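Local structure of pyroglutamyl-peptidase I (Fervidobacterium islandicum, 6LTQ) at residues Lys13-Phe25 with Pro46-Ser58. The protein probably removes the N-terminal pyroglutamyl residue from peptides and proteins, as a pyroglutamyl-peptidase I of a thermophilic, keratin-degrading bacterium. Sequence-based numbering, arbitrary orientation.
Sequences KKLSVLLTGFEPF and PHISLHTLILPVS
The CD1-CE1 flank of the Phe22 ring meets Leu55 at a slant: Phe22 CE1 lies 3.6 Å from Leu55 CB, Phe22 CZ meets Leu55 CD1, and Pro56 O sits at the ring edge, near its plane. Phe22 CG stands anti to its own carbonyl carbon (chi1 -75°), which turns the ring toward Leu55. Phe22 CB touches Val57 CG2, 3.9 Å away. With an alanine here, Leu55 would probably lose its aromatic neighbour and a gap would open beside it. Glu23 CG packs on Ile54 CG2 at 3.6 Å, while Glu23 OE1 takes a hydrogen bond from a water that accepts one from Val57 N, bridging the two segments just past the strands. On the face of Ile54, opposite that of Phe22 and Leu55, Leu50 CD1 fits between Val17 CG1 and Leu19 CB (4.0 and 3.9 Å). The strands pair in parallel, each odd-numbered residue from Val17 to Gly21 giving its N-H and C=O to strand 48-55; His51 N to Val17 O is short, 2.7 Å. Helix 32-40 completes this beta-alpha-beta crossover and touches Thr52 and Ile54; helix 59-72 lies over Leu18, Leu53 and Leu55, and its Tyr69 OH hydrogen-bonds His51 ND1. Thr20 OG1 hydrogen-bonds His80 ND1 of strand 77-83. Backbone pairing is thus flanked by mostly apolar side chains, while Thr20 and His51 find polar partners on neighbouring elements.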
loop_
_atom_site.group_PDB
_atom_site.type_symbol
_atom_site.label_atom_id
_atom_site.label_comp_id
_atom_site.label_asym_id
_atom_site.label_seq_id
_atom_site.Cartn_x
_atom_site.Cartn_y
_atom_site.Cartn_z
ATOM N N LYS D 13 42.244 5.561 -16.792
ATOM C CA LYS D 13 41.668 6.891 -16.727
ATOM C C LYS D 13 40.734 7.025 -15.526
ATOM O O LYS D 13 40.069 6.073 -15.109
ATOM C CB LYS D 13 40.917 7.217 -18.017
ATOM C CG LYS D 13 40.785 8.707 -18.277
ATOM C CD LYS D 13 39.820 9.008 -19.421
ATOM C CE LYS D 13 39.934 10.471 -19.855
ATOM N NZ LYS D 13 39.174 10.791 -21.102
ATOM N N LYS D 14 40.713 8.227 -14.963
ATOM C CA LYS D 14 39.787 8.593 -13.904
ATOM C C LYS D 14 38.412 8.864 -14.507
ATOM O O LYS D 14 38.290 9.635 -15.463
ATOM C CB LYS D 14 40.324 9.830 -13.182
ATOM C CG LYS D 14 39.629 10.195 -11.899
ATOM C CD LYS D 14 40.156 11.512 -11.347
ATOM C CE LYS D 14 41.159 11.289 -10.234
ATOM N NZ LYS D 14 41.179 12.463 -9.310
ATOM N N LEU D 15 37.372 8.252 -13.943
ATOM C CA LEU D 15 36.027 8.454 -14.470
ATOM C C LEU D 15 35.489 9.831 -14.104
ATOM O O LEU D 15 35.531 10.232 -12.939
ATOM C CB LEU D 15 35.088 7.362 -13.958
ATOM C CG LEU D 15 35.393 5.972 -14.519
ATOM C CD1 LEU D 15 34.721 4.878 -13.700
ATOM C CD2 LEU D 15 34.996 5.885 -15.991
ATOM N N SER D 16 34.983 10.553 -15.101
ATOM C CA SER D 16 34.299 11.819 -14.873
ATOM C C SER D 16 32.814 11.525 -14.668
ATOM O O SER D 16 32.158 10.963 -15.556
ATOM C CB SER D 16 34.507 12.791 -16.031
ATOM O OG SER D 16 34.042 12.239 -17.251
ATOM N N VAL D 17 32.291 11.905 -13.508
ATOM C CA VAL D 17 30.932 11.564 -13.093
ATOM C C VAL D 17 30.131 12.840 -12.926
ATOM O O VAL D 17 30.547 13.745 -12.192
ATOM C CB VAL D 17 30.956 10.756 -11.786
ATOM C CG1 VAL D 17 29.549 10.540 -11.262
ATOM C CG2 VAL D 17 31.682 9.446 -12.018
ATOM N N LEU D 18 28.958 12.902 -13.579
ATOM C CA LEU D 18 28.018 14.002 -13.404
ATOM C C LEU D 18 26.926 13.532 -12.451
ATOM O O LEU D 18 26.215 12.565 -12.750
ATOM C CB LEU D 18 27.424 14.442 -14.736
ATOM C CG LEU D 18 26.309 15.471 -14.615
ATOM C CD1 LEU D 18 26.801 16.730 -13.887
ATOM C CD2 LEU D 18 25.708 15.823 -15.982
ATOM N N LEU D 19 26.848 14.167 -11.282
ATOM C CA LEU D 19 25.828 13.903 -10.273
ATOM C C LEU D 19 24.830 15.046 -10.278
ATOM O O LEU D 19 25.199 16.198 -10.018
ATOM C CB LEU D 19 26.460 13.748 -8.890
ATOM C CG LEU D 19 25.515 13.422 -7.737
ATOM C CD1 LEU D 19 25.022 11.957 -7.875
ATOM C CD2 LEU D 19 26.238 13.640 -6.415
ATOM N N THR D 20 23.571 14.745 -10.586
ATOM C CA THR D 20 22.563 15.789 -10.676
ATOM C C THR D 20 21.458 15.573 -9.651
ATOM O O THR D 20 21.185 14.445 -9.222
ATOM C CB THR D 20 21.955 15.869 -12.089
ATOM O OG1 THR D 20 21.133 14.722 -12.321
ATOM C CG2 THR D 20 23.056 15.906 -13.145
ATOM N N GLY D 21 20.813 16.679 -9.272
ATOM C CA GLY D 21 19.634 16.657 -8.452
ATOM C C GLY D 21 18.628 17.643 -9.054
ATOM O O GLY D 21 18.923 18.285 -10.060
ATOM N N PHE D 22 17.482 17.736 -8.408
ATOM C CA PHE D 22 16.428 18.640 -8.853
ATOM C C PHE D 22 16.050 19.611 -7.745
ATOM O O PHE D 22 16.161 19.308 -6.550
ATOM C CB PHE D 22 15.195 17.871 -9.292
ATOM C CG PHE D 22 15.357 17.202 -10.630
ATOM C CD1 PHE D 22 15.235 17.932 -11.802
ATOM C CD2 PHE D 22 15.654 15.849 -10.713
ATOM C CE1 PHE D 22 15.387 17.325 -13.032
ATOM C CE2 PHE D 22 15.801 15.231 -11.951
ATOM C CZ PHE D 22 15.666 15.964 -13.110
ATOM N N GLU D 23 15.591 20.786 -8.168
ATOM C CA GLU D 23 15.057 21.784 -7.263
ATOM C C GLU D 23 13.754 21.293 -6.627
ATOM O O GLU D 23 13.146 20.326 -7.099
ATOM C CB GLU D 23 14.839 23.091 -8.030
ATOM C CG GLU D 23 16.122 23.546 -8.710
ATOM C CD GLU D 23 15.990 24.830 -9.527
ATOM O OE1 GLU D 23 14.855 25.268 -9.818
ATOM O OE2 GLU D 23 17.047 25.401 -9.877
ATOM N N PRO D 24 13.322 21.920 -5.533
ATOM C CA PRO D 24 12.028 21.558 -4.946
ATOM C C PRO D 24 10.888 21.843 -5.912
ATOM O O PRO D 24 10.978 22.725 -6.773
ATOM C CB PRO D 24 11.933 22.452 -3.698
ATOM C CG PRO D 24 13.369 22.874 -3.417
ATOM C CD PRO D 24 14.023 22.960 -4.750
ATOM N N PHE D 25 9.807 21.082 -5.756
ATOM C CA PHE D 25 8.643 21.201 -6.622
ATOM C C PHE D 25 7.421 20.657 -5.894
ATOM O O PHE D 25 7.523 20.038 -4.830
ATOM C CB PHE D 25 8.853 20.467 -7.950
ATOM C CG PHE D 25 8.833 18.970 -7.816
ATOM C CD1 PHE D 25 9.954 18.298 -7.354
ATOM C CD2 PHE D 25 7.689 18.243 -8.128
ATOM C CE1 PHE D 25 9.943 16.912 -7.213
ATOM C CE2 PHE D 25 7.669 16.860 -7.994
ATOM C CZ PHE D 25 8.803 16.195 -7.535
ATOM N N PRO D 46 38.852 9.223 -4.610
ATOM C CA PRO D 46 40.178 8.953 -5.191
ATOM C C PRO D 46 40.162 8.565 -6.661
ATOM O O PRO D 46 41.184 8.735 -7.336
ATOM C CB PRO D 46 40.707 7.785 -4.341
ATOM C CG PRO D 46 39.732 7.627 -3.202
ATOM C CD PRO D 46 38.429 8.144 -3.704
ATOM N N HIS D 47 39.058 8.039 -7.178
ATOM C CA HIS D 47 39.038 7.468 -8.518
ATOM C C HIS D 47 38.150 8.198 -9.517
ATOM O O HIS D 47 38.001 7.718 -10.647
ATOM C CB HIS D 47 38.602 6.002 -8.460
ATOM C CG HIS D 47 37.190 5.813 -8.000
ATOM N ND1 HIS D 47 36.684 6.418 -6.868
ATOM C CD2 HIS D 47 36.164 5.123 -8.546
ATOM C CE1 HIS D 47 35.416 6.077 -6.719
ATOM N NE2 HIS D 47 35.075 5.293 -7.726
ATOM N N ILE D 48 37.534 9.318 -9.151
ATOM C CA ILE D 48 36.603 9.978 -10.056
ATOM C C ILE D 48 36.762 11.486 -9.979
ATOM O O ILE D 48 37.184 12.042 -8.958
ATOM C CB ILE D 48 35.125 9.594 -9.769
ATOM C CG1 ILE D 48 34.684 10.106 -8.397
ATOM C CG2 ILE D 48 34.901 8.077 -9.895
ATOM C CD1 ILE D 48 33.235 9.760 -8.044
ATOM N N SER D 49 36.406 12.151 -11.073
ATOM C CA SER D 49 36.277 13.600 -11.118
ATOM C C SER D 49 34.790 13.919 -11.054
ATOM O O SER D 49 34.064 13.742 -12.041
ATOM C CB SER D 49 36.926 14.176 -12.375
ATOM O OG SER D 49 38.098 13.451 -12.722
ATOM N N LEU D 50 34.336 14.388 -9.900
ATOM C CA LEU D 50 32.915 14.541 -9.642
ATOM C C LEU D 50 32.445 15.925 -10.059
ATOM O O LEU D 50 32.905 16.931 -9.513
ATOM C CB LEU D 50 32.613 14.315 -8.165
ATOM C CG LEU D 50 31.127 14.378 -7.810
ATOM C CD1 LEU D 50 30.364 13.305 -8.551
ATOM C CD2 LEU D 50 30.955 14.215 -6.313
ATOM N N HIS D 51 31.528 15.969 -11.017
ATOM C CA HIS D 51 30.756 17.159 -11.352
ATOM C C HIS D 51 29.387 17.093 -10.691
ATOM O O HIS D 51 28.796 16.018 -10.558
ATOM C CB HIS D 51 30.555 17.284 -12.861
ATOM C CG HIS D 51 31.824 17.292 -13.652
ATOM N ND1 HIS D 51 32.208 18.369 -14.427
ATOM C CD2 HIS D 51 32.789 16.352 -13.805
ATOM C CE1 HIS D 51 33.353 18.088 -15.024
ATOM N NE2 HIS D 51 33.726 16.874 -14.663
ATOM N N THR D 52 28.874 18.247 -10.292
ATOM C CA THR D 52 27.531 18.317 -9.738
ATOM C C THR D 52 26.713 19.362 -10.480
ATOM O O THR D 52 27.261 20.311 -11.052
ATOM C CB THR D 52 27.535 18.634 -8.238
ATOM O OG1 THR D 52 28.154 19.908 -8.006
ATOM C CG2 THR D 52 28.272 17.531 -7.465
ATOM N N LEU D 53 25.395 19.170 -10.482
ATOM C CA LEU D 53 24.509 20.086 -11.184
ATOM C C LEU D 53 23.098 19.921 -10.645
ATOM O O LEU D 53 22.607 18.794 -10.551
ATOM C CB LEU D 53 24.559 19.821 -12.692
ATOM C CG LEU D 53 23.544 20.620 -13.503
ATOM C CD1 LEU D 53 23.925 22.096 -13.459
ATOM C CD2 LEU D 53 23.577 20.141 -14.944
ATOM N N ILE D 54 22.457 21.031 -10.294
ATOM C CA ILE D 54 21.055 21.039 -9.896
ATOM C C ILE D 54 20.221 21.474 -11.093
ATOM O O ILE D 54 20.498 22.510 -11.714
ATOM C CB ILE D 54 20.817 21.960 -8.691
ATOM C CG1 ILE D 54 21.712 21.551 -7.522
ATOM C CG2 ILE D 54 19.352 21.933 -8.281
ATOM C CD1 ILE D 54 21.491 20.137 -7.061
ATOM N N LEU D 55 19.214 20.678 -11.429
ATOM C CA LEU D 55 18.374 20.945 -12.588
ATOM C C LEU D 55 17.037 21.526 -12.175
ATOM O O LEU D 55 16.505 21.199 -11.104
ATOM C CB LEU D 55 18.136 19.650 -13.378
ATOM C CG LEU D 55 19.409 18.985 -13.872
ATOM C CD1 LEU D 55 19.088 17.579 -14.388
ATOM C CD2 LEU D 55 20.079 19.815 -14.973
ATOM N N PRO D 56 16.454 22.374 -13.015
ATOM C CA PRO D 56 15.104 22.854 -12.742
ATOM C C PRO D 56 14.082 21.772 -13.051
ATOM O O PRO D 56 14.240 20.974 -13.975
ATOM C CB PRO D 56 14.948 24.032 -13.709
ATOM C CG PRO D 56 15.827 23.656 -14.856
ATOM C CD PRO D 56 17.001 22.929 -14.272
ATOM N N VAL D 57 13.000 21.793 -12.293
ATOM C CA VAL D 57 11.884 20.903 -12.570
ATOM C C VAL D 57 11.028 21.595 -13.624
ATOM O O VAL D 57 10.004 22.219 -13.321
ATOM C CB VAL D 57 11.108 20.567 -11.289
ATOM C CG1 VAL D 57 9.949 19.612 -11.606
ATOM C CG2 VAL D 57 12.075 19.957 -10.249
ATOM N N SER D 58 11.458 21.481 -14.876
ATOM C CA SER D 58 10.849 22.201 -15.989
ATOM C C SER D 58 10.985 21.349 -17.239
ATOM O O SER D 58 12.091 20.932 -17.583
ATOM C CB SER D 58 11.528 23.568 -16.205
ATOM O OG SER D 58 11.391 24.028 -17.542
HETATM O O HOH W 1 40.030 15.259 -10.710
HETATM O O HOH W 2 12.559 24.345 -10.969
#